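Local coordinates for cobalamin biosynthesis protein CobN (Mycobacterium tuberculosis, PDB 7C6O) that is the large, catalytic subunit of cobaltochelatase, which probably inserts cobalt into the corrin ring during cobalamin biosynthesis, at residues A[1136-1139]-A[1140-1144]; A[1184-1187]-A[1188-1191]; A[95-98]-A[99-103]; A[193-197]-A[198-202]. All coordinates share one frame; numbering follows the deposited sequence.

All four contacts join neighbouring residues at the start of a helix, yet their chemistry follows their place in the fold. Contact 1 is the buried one, opening helix 1136-1157 with a buried lysine-glutamate pair. Contact 2, partly buried, lies against it with centres about 8 Å apart; there an asparagine starts helix 1187-1203 and also reaches the backbone of contact 1. Across the chain's centre, contacts 3 and 4 have centres about 32 Å apart and do not touch. Contact 3, also partly buried, lays a tryptophan on a glycine in a beta-alpha-beta unit, whereas contact 4, at the surface, joins a strand to a short helix through a tyrosine-histidine bond.

Contact 1: residues A[1136-1139]-A[1140-1144]; sequences GYKG and AFEMA
Lys-1138 and Glu-1142 meet through a pair of bent chains: the lysine leaves its backbone with CG opposite N (chi1 -172°) and turns at chi2 and chi4, while the glutamate, with chi1 at -64°, folds at chi2, holding its carboxylate beside the helix, where the lysine reaches forward to it. The two ends form a salt bridge four residues apart. At 2.4 Å, the separation of Lys-1138 NZ from Glu-1142 OE2 is too short to be taken at face value, the more so as the glutamate has two conformers. On the way, Lys-1138 CD passes Phe-1141 obliquely, 4.0 Å from Phe-1141 CB. This is the opening turn of helix 1136-1157, where Ala-1140 N is hydrogen-bonded to Gly-1136 O at 3.0 Å and Phe-1141 N to Tyr-1137 O at 2.8 Å. Further along, the hydrogen bond from Met-1143 N to Gly-1139 O is weak, at 3.3 Å. The ammonium of Lys-1138 is also gripped by the carbonyls of Ala-386 and Leu-389, which would help to satisfy a charge in these buried surroundings. Tyr-1137 sends its hydroxyl to Ile-383 O, and Met-1143 packs on helix 1126-1132.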
ATOM      1  N   GLY A1136      17.639  21.655  -8.729  1.00 15.76           N
ATOM      2  CA  GLY A1136      16.798  22.568  -9.491  1.00 16.08           C
ATOM      3  C   GLY A1136      15.386  22.705  -8.955  1.00 14.49           C
ATOM      4  O   GLY A1136      15.162  22.895  -7.755  1.00 16.99           O
ATOM      5  N   TYR A1137      14.416  22.605  -9.872  1.00 14.71           N
ATOM      6  CA  TYR A1137      13.014  22.850  -9.538  1.00 14.83           C
ATOM      7  C   TYR A1137      12.552  21.970  -8.382  1.00 16.25           C
ATOM      8  O   TYR A1137      11.921  22.453  -7.433  1.00 14.10           O
ATOM      9  CB  TYR A1137      12.143  22.620 -10.778  1.00 15.62           C
ATOM     10  CG  TYR A1137      10.647  22.700 -10.536  1.00 16.43           C
ATOM     11  CD1 TYR A1137       9.929  21.586 -10.123  1.00 16.86           C
ATOM     12  CD2 TYR A1137       9.949  23.884 -10.744  1.00 18.70           C
ATOM     13  CE1 TYR A1137       8.569  21.651  -9.906  1.00 15.06           C
ATOM     14  CE2 TYR A1137       8.581  23.956 -10.533  1.00 18.98           C
ATOM     15  CZ  TYR A1137       7.897  22.834 -10.111  1.00 19.80           C
ATOM     16  OH  TYR A1137       6.536  22.892  -9.896  1.00 20.88           O
ATOM     17  N   LYS A1138      12.854  20.672  -8.445  1.00 13.57           N
ATOM     18  CA  LYS A1138      12.349  19.750  -7.431  1.00 15.32           C
ATOM     19  C   LYS A1138      13.047  19.960  -6.092  1.00 13.50           C
ATOM     20  O   LYS A1138      12.422  19.826  -5.034  1.00 14.55           O
ATOM     21  CB  LYS A1138      12.512  18.308  -7.909  1.00 15.22           C
ATOM     22  CG  LYS A1138      11.838  17.271  -7.018  1.00 16.02           C
ATOM     23  CD  LYS A1138      10.370  17.600  -6.784  1.00 17.43           C
ATOM     24  CE  LYS A1138       9.611  16.397  -6.243  1.00 20.68           C
ATOM     25  NZ  LYS A1138      10.309  15.757  -5.095  1.00 21.73           N
ATOM     26  N   GLY A1139      14.340  20.288  -6.113  1.00 15.71           N
ATOM     27  CA  GLY A1139      15.015  20.637  -4.876  1.00 15.79           C
ATOM     28  C   GLY A1139      14.388  21.842  -4.201  1.00 15.77           C
ATOM     29  O   GLY A1139      14.187  21.852  -2.985  1.00 14.29           O
ATOM     30  N   ALA A1140      14.061  22.869  -4.987  1.00 14.47           N
ATOM     31  CA  ALA A1140      13.357  24.031  -4.453  1.00 15.20           C
ATOM     32  C   ALA A1140      11.962  23.654  -3.973  1.00 16.24           C
ATOM     33  O   ALA A1140      11.486  24.173  -2.956  1.00 16.12           O
ATOM     34  CB  ALA A1140      13.282  25.122  -5.519  1.00 11.77           C
ATOM     35  N   PHE A1141      11.295  22.756  -4.703  1.00 12.82           N
ATOM     36  CA  PHE A1141       9.985  22.255  -4.297  1.00 16.33           C
ATOM     37  C   PHE A1141      10.037  21.640  -2.902  1.00 15.49           C
ATOM     38  O   PHE A1141       9.143  21.873  -2.080  1.00 15.51           O
ATOM     39  CB  PHE A1141       9.501  21.231  -5.329  1.00 18.66           C
ATOM     40  CG  PHE A1141       8.159  20.616  -5.021  1.00 20.94           C
ATOM     41  CD1 PHE A1141       8.044  19.568  -4.119  1.00 21.26           C
ATOM     42  CD2 PHE A1141       7.019  21.057  -5.673  1.00 27.62           C
ATOM     43  CE1 PHE A1141       6.814  18.998  -3.846  1.00 26.38           C
ATOM     44  CE2 PHE A1141       5.788  20.487  -5.408  1.00 32.05           C
ATOM     45  CZ  PHE A1141       5.687  19.456  -4.493  1.00 29.98           C
ATOM     46  N   GLU A1142      11.067  20.841  -2.621  1.00 13.75           N
ATOM     47  CA  GLU A1142      11.154  20.173  -1.325  0.58 15.70           C
ATOM     48  C   GLU A1142      11.361  21.173  -0.194  1.00 12.41           C
ATOM     49  O   GLU A1142      10.857  20.972   0.916  1.00 15.83           O
ATOM     50  CB  GLU A1142      12.279  19.138  -1.343  0.58 15.59           C
ATOM     51  CG  GLU A1142      12.053  17.992  -2.319  0.58 16.11           C
ATOM     52  CD  GLU A1142      10.886  17.106  -1.922  0.58 16.93           C
ATOM     53  OE1 GLU A1142      10.564  17.044  -0.716  0.58 18.51           O
ATOM     54  OE2 GLU A1142      10.288  16.473  -2.818  0.58 19.00           O
ATOM     55  N   MET A1143      12.107  22.250  -0.452  1.00 12.75           N
ATOM     56  CA  MET A1143      12.252  23.287   0.564  1.00 13.66           C
ATOM     57  C   MET A1143      10.911  23.947   0.859  1.00 14.30           C
ATOM     58  O   MET A1143      10.554  24.157   2.025  1.00 13.78           O
ATOM     59  CB  MET A1143      13.278  24.330   0.119  1.00 15.58           C
ATOM     60  CG  MET A1143      14.703  23.810   0.038  1.00 18.93           C
ATOM     61  SD  MET A1143      15.843  25.095  -0.521  1.00 25.81           S
ATOM     62  CE  MET A1143      17.388  24.199  -0.564  1.00 29.66           C
ATOM     63  N   ALA A1144      10.147  24.266  -0.189  1.00 12.24           N
ATOM     64  CA  ALA A1144       8.856  24.918   0.004  1.00 14.65           C
ATOM     65  C   ALA A1144       7.865  23.997   0.704  1.00 14.28           C
ATOM     66  O   ALA A1144       7.075  24.452   1.539  1.00 12.24           O
ATOM     67  CB  ALA A1144       8.293  25.382  -1.339  1.00 13.98           C
TER

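Contact 2: residues A[1184-1187]-A[1188-1191]; sequences ESNP and WALH
The N-cap of helix 1187-1203 is Asn-1186, whose OD1 accepts a hydrogen bond from Ala-1189 N at 3.0 Å. The amide swings forward because its CG stands opposite the backbone N (chi1 -162°), but the donor lies well above the carbonyl plane, 58° out of it. The same amide presses on the methyl group beyond: Asn-1186 CG is 3.4 Å from Ala-1189 CB. Asn-1186 is also the first residue to leave helical geometry after helix 1176-1185, so one residue both ends that helix and starts the next, and Pro-1187 fills the first helical position, where a residue without N-H is readily accommodated. Regular winding is under way at once, with Leu-1190 N hydrogen-bonded to Asn-1186 O at 3.2 Å and His-1191 N to Pro-1187 O at 2.9 Å. Trp-1188 touches both preceding residues. Pro-1187 CG sits over one face of its six-membered ring, 4.0 Å from the centroid and 12° off the normal, a CH-pi contact; Asn-1186 OD1 meets the indole at its edge, 3.2 Å from Trp-1188 CE3. Beyond these turns, the ring of His-425 packs edge-to-face with Trp-1188, and Asn-1186 ND2 donates to Tyr-1137 O.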
ATOM      1  N   GLU A1184      15.569  31.266  -9.838  1.00 20.55           N
ATOM      2  CA  GLU A1184      15.872  30.702 -11.148  0.55 22.90           C
ATOM      3  C   GLU A1184      15.121  29.397 -11.391  1.00 21.76           C
ATOM      4  O   GLU A1184      14.564  29.193 -12.477  1.00 21.59           O
ATOM      5  CB  GLU A1184      17.380  30.496 -11.284  0.55 24.70           C
ATOM      6  CG  GLU A1184      18.177  31.795 -11.232  0.55 27.44           C
ATOM      7  CD  GLU A1184      19.675  31.569 -11.150  0.55 32.81           C
ATOM      8  OE1 GLU A1184      20.093  30.429 -10.851  0.55 34.63           O
ATOM      9  OE2 GLU A1184      20.435  32.532 -11.383  0.55 34.30           O
ATOM     10  N   SER A1185      15.086  28.505 -10.400  1.00 17.80           N
ATOM     11  CA  SER A1185      14.525  27.172 -10.600  1.00 19.13           C
ATOM     12  C   SER A1185      13.039  27.063 -10.284  1.00 18.80           C
ATOM     13  O   SER A1185      12.339  26.279 -10.935  1.00 19.99           O
ATOM     14  CB  SER A1185      15.287  26.147  -9.754  1.00 18.95           C
ATOM     15  OG  SER A1185      16.570  25.892 -10.299  1.00 20.97           O
ATOM     16  N   ASN A1186      12.535  27.801  -9.298  1.00 19.23           N
ATOM     17  CA  ASN A1186      11.144  27.611  -8.905  1.00 22.64           C
ATOM     18  C   ASN A1186      10.597  28.862  -8.230  1.00 22.37           C
ATOM     19  O   ASN A1186      10.352  28.860  -7.015  1.00 21.13           O
ATOM     20  CB  ASN A1186      11.022  26.400  -7.976  1.00 22.52           C
ATOM     21  CG  ASN A1186       9.602  25.870  -7.880  1.00 19.76           C
ATOM     22  OD1 ASN A1186       8.636  26.591  -8.127  1.00 17.76           O
ATOM     23  ND2 ASN A1186       9.471  24.602  -7.507  1.00 19.69           N
ATOM     24  N   PRO A1187      10.383  29.946  -8.979  1.00 19.24           N
ATOM     25  CA  PRO A1187       9.857  31.171  -8.354  1.00 16.95           C
ATOM     26  C   PRO A1187       8.477  30.988  -7.750  1.00 18.45           C
ATOM     27  O   PRO A1187       8.140  31.679  -6.780  1.00 19.90           O
ATOM     28  CB  PRO A1187       9.845  32.174  -9.517  1.00 21.50           C
ATOM     29  CG  PRO A1187       9.734  31.318 -10.740  1.00 21.81           C
ATOM     30  CD  PRO A1187      10.523  30.080 -10.439  1.00 20.64           C
ATOM     31  N   TRP A1188       7.672  30.066  -8.289  1.00 16.87           N
ATOM     32  CA  TRP A1188       6.361  29.793  -7.707  1.00 20.44           C
ATOM     33  C   TRP A1188       6.492  29.295  -6.273  1.00 20.81           C
ATOM     34  O   TRP A1188       5.714  29.688  -5.396  1.00 19.78           O
ATOM     35  CB  TRP A1188       5.612  28.768  -8.561  1.00 22.12           C
ATOM     36  CG  TRP A1188       5.602  29.098 -10.024  1.00 24.96           C
ATOM     37  CD1 TRP A1188       4.691  29.869 -10.685  1.00 27.52           C
ATOM     38  CD2 TRP A1188       6.555  28.670 -11.007  1.00 25.24           C
ATOM     39  NE1 TRP A1188       5.015  29.946 -12.020  1.00 25.69           N
ATOM     40  CE2 TRP A1188       6.155  29.219 -12.243  1.00 25.41           C
ATOM     41  CE3 TRP A1188       7.704  27.873 -10.964  1.00 19.03           C
ATOM     42  CZ2 TRP A1188       6.864  28.999 -13.422  1.00 25.35           C
ATOM     43  CZ3 TRP A1188       8.406  27.655 -12.135  1.00 19.96           C
ATOM     44  CH2 TRP A1188       7.985  28.217 -13.347  1.00 21.96           C
ATOM     45  N   ALA A1189       7.476  28.431  -6.018  1.00 21.41           N
ATOM     46  CA  ALA A1189       7.680  27.917  -4.668  1.00 20.10           C
ATOM     47  C   ALA A1189       8.216  29.001  -3.741  1.00 20.48           C
ATOM     48  O   ALA A1189       7.861  29.042  -2.556  1.00 19.21           O
ATOM     49  CB  ALA A1189       8.627  26.719  -4.702  1.00 20.52           C
ATOM     50  N   LEU A1190       9.075  29.883  -4.259  1.00 19.74           N
ATOM     51  CA  LEU A1190       9.552  31.009  -3.462  1.00 18.73           C
ATOM     52  C   LEU A1190       8.398  31.911  -3.048  1.00 19.34           C
ATOM     53  O   LEU A1190       8.329  32.358  -1.898  1.00 19.78           O
ATOM     54  CB  LEU A1190      10.598  31.803  -4.245  1.00 17.85           C
ATOM     55  CG  LEU A1190      11.134  33.067  -3.568  1.00 17.33           C
ATOM     56  CD1 LEU A1190      11.846  32.721  -2.268  1.00 18.53           C
ATOM     57  CD2 LEU A1190      12.066  33.828  -4.503  1.00 15.85           C
ATOM     58  N   HIS A1191       7.479  32.185  -3.977  1.00 19.87           N
ATOM     59  CA  HIS A1191       6.293  32.966  -3.647  1.00 22.75           C
ATOM     60  C   HIS A1191       5.465  32.276  -2.568  1.00 21.56           C
ATOM     61  O   HIS A1191       5.012  32.921  -1.613  1.00 21.38           O
ATOM     62  CB  HIS A1191       5.459  33.190  -4.910  1.00 22.63           C
ATOM     63  CG  HIS A1191       4.334  34.161  -4.733  1.00 23.30           C
ATOM     64  ND1 HIS A1191       3.099  33.789  -4.245  1.00 24.47           N
ATOM     65  CD2 HIS A1191       4.255  35.489  -4.986  1.00 23.96           C
ATOM     66  CE1 HIS A1191       2.310  34.848  -4.201  1.00 24.84           C
ATOM     67  NE2 HIS A1191       2.987  35.892  -4.646  1.00 24.04           N
TER

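Contact 3: residues A[95-98]-A[99-103]; sequences AWQS and GIDTV
Helix 97-105 starts just after Trp-96 with three successive hydrogen bonds four residues apart: Ile-100 N to Trp-96 O at 2.9 Å, Asp-101 N to Gln-97 O at 2.8 Å, and Thr-102 N to Ser-98 O at 3.1 Å. The side chain of the N-cap residue does not cap by a polar bond here; it folds along the first turn instead. With chi1 at -161° and chi2 at 40°, the indole of Trp-96 turns its face to the backbone three residues on. Gly-99 CA stands over the centre of the six-membered ring, 3.6 Å from its centroid and 13° off the normal, as a CH-pi contact. Because glycine carries no side chain, the ring can lie directly on the main chain. Ile-100 N lies over the same face, nearer the rim, and Ile-100 CG1 adds a looser apolar contact, 4.3 Å from Trp-96 CE3. On the exposed flank, the extended Gln-97 runs obliquely past Asp-101, its amide almost perpendicular to the carboxylate, and Gln-97 CG is 3.2 Å from Asp-101 OD2. The other carboxylate oxygen, Asp-101 OD1, is hydrogen-bonded to Tyr-93 OH in the preceding loop, which helps to fix the group beside the helix start. Meanwhile Trp-96 and Ile-100 both pack on Ile-89, and Ile-100 also reaches Leu-112. The helix is thereby seated on both strands that it connects, 84-89 and 110-114, as the crossover of a beta-alpha-beta unit in a four-stranded parallel sheet.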
ATOM      1  N   ALA A  95     -18.326 -43.609   7.693  1.00 28.32           N
ATOM      2  CA  ALA A  95     -18.431 -42.154   7.643  1.00 27.93           C
ATOM      3  C   ALA A  95     -19.855 -41.668   7.397  1.00 27.74           C
ATOM      4  O   ALA A  95     -20.140 -40.489   7.630  1.00 28.98           O
ATOM      5  CB  ALA A  95     -17.508 -41.590   6.562  1.00 26.72           C
ATOM      6  N   TRP A  96     -20.741 -42.532   6.917  1.00 27.02           N
ATOM      7  CA  TRP A  96     -22.151 -42.186   6.780  1.00 26.39           C
ATOM      8  C   TRP A  96     -22.982 -43.454   6.945  1.00 26.49           C
ATOM      9  O   TRP A  96     -23.825 -43.787   6.111  1.00 30.81           O
ATOM     10  CB  TRP A  96     -22.432 -41.504   5.441  1.00 27.97           C
ATOM     11  CG  TRP A  96     -23.725 -40.737   5.433  1.00 28.49           C
ATOM     12  CD1 TRP A  96     -24.227 -39.971   6.447  1.00 30.55           C
ATOM     13  CD2 TRP A  96     -24.687 -40.676   4.370  1.00 26.05           C
ATOM     14  NE1 TRP A  96     -25.435 -39.430   6.077  1.00 31.19           N
ATOM     15  CE2 TRP A  96     -25.741 -39.849   4.809  1.00 29.02           C
ATOM     16  CE3 TRP A  96     -24.757 -41.238   3.092  1.00 25.11           C
ATOM     17  CZ2 TRP A  96     -26.850 -39.569   4.013  1.00 26.43           C
ATOM     18  CZ3 TRP A  96     -25.861 -40.959   2.303  1.00 23.66           C
ATOM     19  CH2 TRP A  96     -26.892 -40.132   2.767  1.00 24.69           C
ATOM     20  N   GLN A  97     -22.744 -44.176   8.042  1.00 25.67           N
ATOM     21  CA  GLN A  97     -23.383 -45.474   8.233  1.00 29.18           C
ATOM     22  C   GLN A  97     -24.898 -45.344   8.329  1.00 30.22           C
ATOM     23  O   GLN A  97     -25.633 -46.207   7.832  1.00 29.98           O
ATOM     24  CB  GLN A  97     -22.824 -46.154   9.483  1.00 34.36           C
ATOM     25  CG  GLN A  97     -23.456 -47.505   9.780  1.00 40.29           C
ATOM     26  CD  GLN A  97     -22.808 -48.219  10.951  1.00 45.59           C
ATOM     27  OE1 GLN A  97     -21.870 -47.711  11.564  1.00 46.77           O
ATOM     28  NE2 GLN A  97     -23.309 -49.410  11.266  1.00 48.03           N
ATOM     29  N   SER A  98     -25.387 -44.275   8.961  1.00 30.29           N
ATOM     30  CA  SER A  98     -26.829 -44.100   9.104  1.00 31.40           C
ATOM     31  C   SER A  98     -27.494 -43.917   7.745  1.00 26.86           C
ATOM     32  O   SER A  98     -28.512 -44.553   7.447  1.00 29.20           O
ATOM     33  CB  SER A  98     -27.127 -42.912  10.018  1.00 32.75           C
ATOM     34  OG  SER A  98     -26.704 -41.693   9.430  1.00 37.75           O
ATOM     35  N   GLY A  99     -26.930 -43.049   6.904  1.00 21.63           N
ATOM     36  CA  GLY A  99     -27.508 -42.832   5.588  1.00 21.19           C
ATOM     37  C   GLY A  99     -27.389 -44.047   4.689  1.00 23.55           C
ATOM     38  O   GLY A  99     -28.325 -44.385   3.959  1.00 23.93           O
ATOM     39  N   ILE A 100     -26.241 -44.726   4.734  1.00 23.07           N
ATOM     40  CA  ILE A 100     -26.059 -45.922   3.917  1.00 21.91           C
ATOM     41  C   ILE A 100     -27.017 -47.023   4.356  1.00 21.07           C
ATOM     42  O   ILE A 100     -27.659 -47.672   3.519  1.00 20.33           O
ATOM     43  CB  ILE A 100     -24.592 -46.383   3.966  1.00 21.07           C
ATOM     44  CG1 ILE A 100     -23.691 -45.362   3.265  1.00 21.44           C
ATOM     45  CG2 ILE A 100     -24.447 -47.762   3.337  1.00 20.78           C
ATOM     46  CD1 ILE A 100     -22.208 -45.678   3.359  1.00 19.68           C
ATOM     47  N   ASP A 101     -27.145 -47.246   5.668  1.00 22.38           N
ATOM     48  CA  ASP A 101     -28.055 -48.282   6.152  1.00 25.72           C
ATOM     49  C   ASP A 101     -29.492 -47.995   5.734  1.00 27.77           C
ATOM     50  O   ASP A 101     -30.244 -48.919   5.399  1.00 28.20           O
ATOM     51  CB  ASP A 101     -27.960 -48.406   7.673  1.00 29.74           C
ATOM     52  CG  ASP A 101     -26.665 -49.050   8.128  1.00 36.00           C
ATOM     53  OD1 ASP A 101     -26.004 -49.712   7.300  1.00 35.28           O
ATOM     54  OD2 ASP A 101     -26.311 -48.900   9.317  1.00 38.73           O
ATOM     55  N   THR A 102     -29.890 -46.720   5.742  1.00 27.93           N
ATOM     56  CA  THR A 102     -31.248 -46.363   5.342  1.00 27.53           C
ATOM     57  C   THR A 102     -31.490 -46.675   3.870  1.00 27.04           C
ATOM     58  O   THR A 102     -32.543 -47.214   3.506  1.00 27.08           O
ATOM     59  CB  THR A 102     -31.502 -44.881   5.626  1.00 27.21           C
ATOM     60  OG1 THR A 102     -31.450 -44.648   7.040  1.00 26.90           O
ATOM     61  CG2 THR A 102     -32.864 -44.457   5.097  1.00 27.82           C
ATOM     62  N   VAL A 103     -30.524 -46.350   3.010  1.00 25.15           N
ATOM     63  CA  VAL A 103     -30.677 -46.619   1.581  1.00 23.11           C
ATOM     64  C   VAL A 103     -30.781 -48.119   1.331  1.00 24.55           C
ATOM     65  O   VAL A 103     -31.662 -48.586   0.599  1.00 23.56           O
ATOM     66  CB  VAL A 103     -29.514 -45.989   0.794  1.00 21.91           C
ATOM     67  CG1 VAL A 103     -29.572 -46.403  -0.667  1.00 21.67           C
ATOM     68  CG2 VAL A 103     -29.562 -44.478   0.921  1.00 20.63           C
TER

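Contact 4: residues A[193-197]-A[198-202]; sequences VLYYR and AQHLA
Arg-197, Tyr-195 and His-200 carry the turn from strand 190-196, which lies between strands 221-227 and 246-249 of a mixed sheet, into helix 197-202; segments 193-196 and 198-202 run at 76° to each other. Arg-197 stretches out fully from CG to NE and then lays one face of its guanidinium over Leu-201 CD1, which comes to 3.4 Å from Arg-197 NH1. Its backbone begins the helix with the hydrogen bond from Leu-201 N to Arg-197 O, 2.9 Å, whereas those reaching O of the N-cap residue, Tyr-196, from Gln-199 N and His-200 N are weak. Beyond the turn, Arg-197 NE and NH2 donate to the carbonyls of Pro-174 and Thr-173. Tyr-195 holds CG between its backbone N and carbonyl carbon (chi1 65°), and its phenol runs beside the first turn and meets the His-200 side chain obliquely. There Tyr-195 OH and His-200 ND1 are hydrogen-bonded at 2.8 Å, while Tyr-195 CE2 rests 3.7 Å from His-200 CB. The imidazole also stacks on Tyr-226 of strand 221-227. Either partner could donate in the tyrosine-histidine bond; together with the stack it probably restrains the ring's rotation, tying the helix back to the sheet.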
ATOM      1  N   VAL A 193      -7.194 -17.404 -21.212  1.00 16.16           N
ATOM      2  CA  VAL A 193      -8.035 -17.316 -20.020  1.00 16.34           C
ATOM      3  C   VAL A 193      -7.833 -18.597 -19.221  1.00 19.82           C
ATOM      4  O   VAL A 193      -8.235 -19.683 -19.661  1.00 19.31           O
ATOM      5  CB  VAL A 193      -9.516 -17.109 -20.367  1.00 14.00           C
ATOM      6  CG1 VAL A 193     -10.349 -16.993 -19.095  1.00 11.01           C
ATOM      7  CG2 VAL A 193      -9.682 -15.868 -21.229  1.00 16.74           C
ATOM      8  N   LEU A 194      -7.218 -18.475 -18.045  1.00 17.07           N
ATOM      9  CA  LEU A 194      -6.866 -19.623 -17.215  1.00 16.01           C
ATOM     10  C   LEU A 194      -7.887 -19.775 -16.093  1.00 17.57           C
ATOM     11  O   LEU A 194      -8.068 -18.857 -15.285  1.00 17.34           O
ATOM     12  CB  LEU A 194      -5.460 -19.469 -16.636  1.00 16.53           C
ATOM     13  CG  LEU A 194      -4.267 -19.969 -17.457  1.00 24.15           C
ATOM     14  CD1 LEU A 194      -4.257 -21.491 -17.528  1.00 22.20           C
ATOM     15  CD2 LEU A 194      -4.261 -19.363 -18.855  1.00 26.23           C
ATOM     16  N   TYR A 195      -8.545 -20.932 -16.039  1.00 15.46           N
ATOM     17  CA  TYR A 195      -9.528 -21.207 -15.002  1.00 17.41           C
ATOM     18  C   TYR A 195      -9.313 -22.611 -14.452  1.00 16.65           C
ATOM     19  O   TYR A 195      -8.525 -23.398 -14.978  1.00 18.76           O
ATOM     20  CB  TYR A 195     -10.964 -21.027 -15.522  1.00 14.72           C
ATOM     21  CG  TYR A 195     -11.391 -21.991 -16.608  1.00 16.29           C
ATOM     22  CD1 TYR A 195     -10.956 -21.831 -17.917  1.00 16.22           C
ATOM     23  CD2 TYR A 195     -12.256 -23.044 -16.327  1.00 19.03           C
ATOM     24  CE1 TYR A 195     -11.355 -22.704 -18.915  1.00 18.96           C
ATOM     25  CE2 TYR A 195     -12.662 -23.921 -17.318  1.00 18.34           C
ATOM     26  CZ  TYR A 195     -12.209 -23.747 -18.611  1.00 19.88           C
ATOM     27  OH  TYR A 195     -12.608 -24.616 -19.605  1.00 17.22           O
ATOM     28  N   TYR A 196     -10.026 -22.917 -13.371  1.00 15.13           N
ATOM     29  CA  TYR A 196      -9.786 -24.147 -12.630  1.00 17.91           C
ATOM     30  C   TYR A 196     -10.433 -25.351 -13.302  1.00 19.22           C
ATOM     31  O   TYR A 196     -11.550 -25.273 -13.826  1.00 17.98           O
ATOM     32  CB  TYR A 196     -10.296 -24.008 -11.196  1.00 20.46           C
ATOM     33  CG  TYR A 196      -9.263 -23.425 -10.260  1.00 21.21           C
ATOM     34  CD1 TYR A 196      -7.977 -23.949 -10.206  1.00 24.64           C
ATOM     35  CD2 TYR A 196      -9.565 -22.341  -9.445  1.00 24.03           C
ATOM     36  CE1 TYR A 196      -7.022 -23.419  -9.357  1.00 24.12           C
ATOM     37  CE2 TYR A 196      -8.615 -21.801  -8.596  1.00 22.98           C
ATOM     38  CZ  TYR A 196      -7.348 -22.345  -8.556  1.00 23.82           C
ATOM     39  OH  TYR A 196      -6.397 -21.815  -7.713  1.00 26.80           O
ATOM     40  N   ARG A 197      -9.710 -26.474 -13.272  1.00 18.99           N
ATOM     41  CA  ARG A 197     -10.198 -27.728 -13.838  1.00 17.92           C
ATOM     42  C   ARG A 197     -11.497 -28.174 -13.179  1.00 17.12           C
ATOM     43  O   ARG A 197     -12.371 -28.739 -13.849  1.00 18.47           O
ATOM     44  CB  ARG A 197      -9.116 -28.799 -13.686  1.00 20.49           C
ATOM     45  CG  ARG A 197      -9.450 -30.177 -14.233  1.00 19.60           C
ATOM     46  CD  ARG A 197      -8.243 -31.094 -14.067  1.00 26.38           C
ATOM     47  NE  ARG A 197      -8.456 -32.421 -14.632  1.00 26.55           N
ATOM     48  CZ  ARG A 197      -8.952 -33.447 -13.949  1.00 26.38           C
ATOM     49  NH1 ARG A 197      -9.289 -33.293 -12.676  1.00 24.56           N
ATOM     50  NH2 ARG A 197      -9.110 -34.626 -14.538  1.00 24.77           N
ATOM     51  N   ALA A 198     -11.647 -27.918 -11.877  1.00 18.44           N
ATOM     52  CA  ALA A 198     -12.861 -28.319 -11.173  1.00 19.42           C
ATOM     53  C   ALA A 198     -14.099 -27.670 -11.781  1.00 19.63           C
ATOM     54  O   ALA A 198     -15.168 -28.291 -11.842  1.00 18.75           O
ATOM     55  CB  ALA A 198     -12.746 -27.970  -9.690  1.00 18.88           C
ATOM     56  N   GLN A 199     -13.979 -26.420 -12.236  1.00 19.58           N
ATOM     57  CA  GLN A 199     -15.114 -25.764 -12.877  1.00 16.73           C
ATOM     58  C   GLN A 199     -15.393 -26.367 -14.247  1.00 17.01           C
ATOM     59  O   GLN A 199     -16.556 -26.496 -14.649  1.00 18.30           O
ATOM     60  CB  GLN A 199     -14.861 -24.261 -12.995  1.00 19.52           C
ATOM     61  CG  GLN A 199     -14.570 -23.576 -11.673  1.00 21.07           C
ATOM     62  CD  GLN A 199     -15.716 -23.693 -10.687  1.00 27.55           C
ATOM     63  OE1 GLN A 199     -16.887 -23.622 -11.064  1.00 29.25           O
ATOM     64  NE2 GLN A 199     -15.383 -23.879  -9.416  1.00 31.50           N
ATOM     65  N   HIS A 200     -14.343 -26.734 -14.983  1.00 17.27           N
ATOM     66  CA  HIS A 200     -14.539 -27.371 -16.281  1.00 18.05           C
ATOM     67  C   HIS A 200     -15.276 -28.696 -16.128  1.00 17.27           C
ATOM     68  O   HIS A 200     -16.225 -28.982 -16.868  1.00 17.41           O
ATOM     69  CB  HIS A 200     -13.190 -27.580 -16.973  1.00 16.70           C
ATOM     70  CG  HIS A 200     -13.307 -28.074 -18.381  1.00 20.64           C
ATOM     71  ND1 HIS A 200     -13.607 -27.243 -19.439  1.00 22.25           N
ATOM     72  CD2 HIS A 200     -13.169 -29.315 -18.905  1.00 22.09           C
ATOM     73  CE1 HIS A 200     -13.645 -27.949 -20.555  1.00 22.53           C
ATOM     74  NE2 HIS A 200     -13.383 -29.211 -20.258  1.00 21.50           N
ATOM     75  N   LEU A 201     -14.859 -29.511 -15.157  1.00 17.95           N
ATOM     76  CA  LEU A 201     -15.498 -30.808 -14.948  1.00 19.07           C
ATOM     77  C   LEU A 201     -16.954 -30.651 -14.532  1.00 21.82           C
ATOM     78  O   LEU A 201     -17.815 -31.434 -14.951  1.00 20.09           O
ATOM     79  CB  LEU A 201     -14.729 -31.605 -13.899  1.00 19.41           C
ATOM     80  CG  LEU A 201     -13.313 -32.017 -14.295  1.00 21.81           C
ATOM     81  CD1 LEU A 201     -12.654 -32.793 -13.172  1.00 22.83           C
ATOM     82  CD2 LEU A 201     -13.360 -32.840 -15.559  1.00 21.43           C
ATOM     83  N   ALA A 202     -17.248 -29.648 -13.703  1.00 21.45           N
ATOM     84  CA  ALA A 202     -18.621 -29.415 -13.273  1.00 20.25           C
ATOM     85  C   ALA A 202     -19.507 -28.905 -14.402  1.00 19.72           C
ATOM     86  O   ALA A 202     -20.733 -29.018 -14.307  1.00 22.81           O
ATOM     87  CB  ALA A 202     -18.644 -28.421 -12.111  1.00 20.31           C
TER